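Local coordinates for UspA domain-containing protein (Pyrococcus horikoshii, PDB 2DUM) that is of unknown function but belongs to the universal stress protein A family, whose members are stress-related proteins, some of them ATP-binding, at residues V36-V41 against V96-R101. Sequence-based numbering, arbitrary orientation.
Sequences VILLHV and VRTIIR
The carbonyl oxygen of H40 is gripped from the neighbouring strand by R101 N in a hydrogen bond of 3.2 Å and by a CA-H...O contact, with I100 CA 3.4 Å from H40 O. The same parallel pairing gives H40 N to I99 O (3.1 Å), R97 N to V36 O and L38 N to R97 O, the last nearly straight at the hydrogen (169°) although its donor sits above the carbonyl plane. Beta-branched valine and isoleucine suit this extended backbone, and the leucines reach further to the covering helices. On one face I37, with CG2 anti to the backbone N, sets that methyl 3.5 Å from I99 CD1, while its CG1 branch runs beside R97, 3.8 Å from R97 CG, and covers one face of the guanidinium, which E35 holds by a salt bridge. An alanine in place of I37 is likely to open a gap beside I99 and strip the apolar cover from one face of the R97 guanidinium. Helix 105-115 covers this face through V112, and its E108 and E115 pair with R101. L38 and I100 face L80 of helix 69-90. Backbone bonds thus fix the register of edge strand 95-103 in the parallel sheet of this alpha/beta fold, while aliphatic packing joins it to both helices.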
loop_
_atom_site.group_PDB
_atom_site.type_symbol
_atom_site.label_atom_id
_atom_site.label_comp_id
_atom_site.label_asym_id
_atom_site.label_seq_id
_atom_site.Cartn_x
_atom_site.Cartn_y
_atom_site.Cartn_z
ATOM N N VAL A 36 11.334 7.555 -10.100
ATOM C CA VAL A 36 10.093 8.069 -9.461
ATOM C C VAL A 36 9.421 9.287 -10.219
ATOM O O VAL A 36 10.070 10.258 -10.567
ATOM C CB VAL A 36 10.302 8.362 -7.942
ATOM C CG1 VAL A 36 11.677 8.641 -7.732
ATOM C CG2 VAL A 36 9.424 9.536 -7.415
ATOM N N ILE A 37 8.139 9.262 -10.481
ATOM C CA ILE A 37 7.606 10.439 -11.071
ATOM C C ILE A 37 6.948 11.154 -9.916
ATOM O O ILE A 37 6.033 10.657 -9.256
ATOM C CB ILE A 37 6.558 10.042 -12.067
ATOM C CG1 ILE A 37 7.157 9.139 -13.086
ATOM C CG2 ILE A 37 5.822 11.214 -12.689
ATOM C CD1 ILE A 37 6.197 7.991 -13.375
ATOM N N LEU A 38 7.391 12.347 -9.694
ATOM C CA LEU A 38 6.907 13.106 -8.621
ATOM C C LEU A 38 5.748 13.958 -9.134
ATOM O O LEU A 38 5.985 15.041 -9.614
ATOM C CB LEU A 38 8.062 13.988 -8.316
ATOM C CG LEU A 38 7.921 14.922 -7.183
ATOM C CD1 LEU A 38 7.980 13.966 -5.986
ATOM C CD2 LEU A 38 9.118 15.917 -7.290
ATOM N N LEU A 39 4.492 13.501 -9.047
ATOM C CA LEU A 39 3.325 14.247 -9.589
ATOM C C LEU A 39 2.788 15.306 -8.679
ATOM O O LEU A 39 2.959 15.231 -7.477
ATOM C CB LEU A 39 2.205 13.296 -9.835
ATOM C CG LEU A 39 1.062 13.839 -10.664
ATOM C CD1 LEU A 39 1.596 14.695 -11.727
ATOM C CD2 LEU A 39 0.317 12.728 -11.323
ATOM N N HIS A 40 2.164 16.328 -9.252
ATOM C CA HIS A 40 1.414 17.362 -8.482
ATOM C C HIS A 40 0.248 17.851 -9.261
ATOM O O HIS A 40 0.423 18.421 -10.365
ATOM C CB HIS A 40 2.203 18.619 -8.195
ATOM C CG HIS A 40 1.412 19.654 -7.466
ATOM N ND1 HIS A 40 0.772 19.389 -6.278
ATOM C CD2 HIS A 40 1.126 20.951 -7.762
ATOM C CE1 HIS A 40 0.151 20.485 -5.858
ATOM N NE2 HIS A 40 0.343 21.450 -6.741
ATOM N N VAL A 41 -0.938 17.654 -8.708
ATOM C CA VAL A 41 -2.073 17.939 -9.507
ATOM C C VAL A 41 -2.615 19.123 -8.903
ATOM O O VAL A 41 -3.199 19.031 -7.871
ATOM C CB VAL A 41 -3.158 16.929 -9.354
ATOM C CG1 VAL A 41 -4.186 17.158 -10.437
ATOM C CG2 VAL A 41 -2.596 15.634 -9.450
ATOM N N VAL A 96 14.606 10.549 -11.637
ATOM C CA VAL A 96 13.461 11.275 -11.152
ATOM C C VAL A 96 12.809 11.954 -12.387
ATOM O O VAL A 96 13.392 11.998 -13.506
ATOM C CB VAL A 96 13.952 12.315 -10.139
ATOM C CG1 VAL A 96 13.966 13.663 -10.755
ATOM C CG2 VAL A 96 13.099 12.356 -8.901
ATOM N N ARG A 97 11.585 12.427 -12.228
ATOM C CA ARG A 97 11.059 13.432 -13.126
ATOM C C ARG A 97 9.925 14.135 -12.466
ATOM O O ARG A 97 9.623 13.885 -11.313
ATOM C CB ARG A 97 10.560 12.854 -14.413
ATOM C CG ARG A 97 9.821 11.616 -14.325
ATOM C CD ARG A 97 9.799 11.183 -15.759
ATOM N NE ARG A 97 8.623 11.680 -16.431
ATOM C CZ ARG A 97 7.724 10.891 -17.035
ATOM N NH1 ARG A 97 6.653 11.509 -17.557
ATOM N NH2 ARG A 97 7.869 9.517 -17.141
ATOM N N THR A 98 9.287 15.016 -13.222
ATOM C CA THR A 98 8.191 15.820 -12.726
ATOM C C THR A 98 7.027 15.687 -13.718
ATOM O O THR A 98 7.249 15.451 -14.904
ATOM C CB THR A 98 8.636 17.261 -12.536
ATOM O OG1 THR A 98 9.223 17.713 -13.765
ATOM C CG2 THR A 98 9.658 17.392 -11.353
ATOM N N ILE A 99 5.805 15.706 -13.188
ATOM C CA ILE A 99 4.655 16.017 -13.969
ATOM C C ILE A 99 3.737 16.882 -13.112
ATOM O O ILE A 99 3.664 16.735 -11.881
ATOM C CB ILE A 99 3.882 14.805 -14.322
ATOM C CG1 ILE A 99 4.730 13.716 -14.966
ATOM C CG2 ILE A 99 2.859 15.163 -15.301
ATOM C CD1 ILE A 99 3.876 12.508 -15.260
ATOM N N ILE A 100 3.036 17.783 -13.793
ATOM C CA ILE A 100 2.149 18.808 -13.237
ATOM C C ILE A 100 0.954 18.633 -14.130
ATOM O O ILE A 100 1.095 18.762 -15.384
ATOM C CB ILE A 100 2.645 20.240 -13.562
ATOM C CG1 ILE A 100 3.506 20.856 -12.450
ATOM C CG2 ILE A 100 1.531 21.182 -13.556
ATOM C CD1 ILE A 100 4.915 20.130 -12.045
ATOM N N ARG A 101 -0.204 18.337 -13.518
ATOM C CA ARG A 101 -1.447 18.298 -14.255
ATOM C C ARG A 101 -2.403 19.162 -13.514
ATOM O O ARG A 101 -2.188 19.409 -12.343
ATOM C CB ARG A 101 -1.963 16.866 -14.344
ATOM C CG ARG A 101 -0.915 15.774 -14.690
ATOM C CD ARG A 101 -0.392 15.814 -16.109
ATOM N NE ARG A 101 -0.830 14.648 -16.876
ATOM C CZ ARG A 101 -1.983 13.954 -16.712
ATOM N NH1 ARG A 101 -2.220 12.897 -17.525
ATOM N NH2 ARG A 101 -2.904 14.279 -15.757
#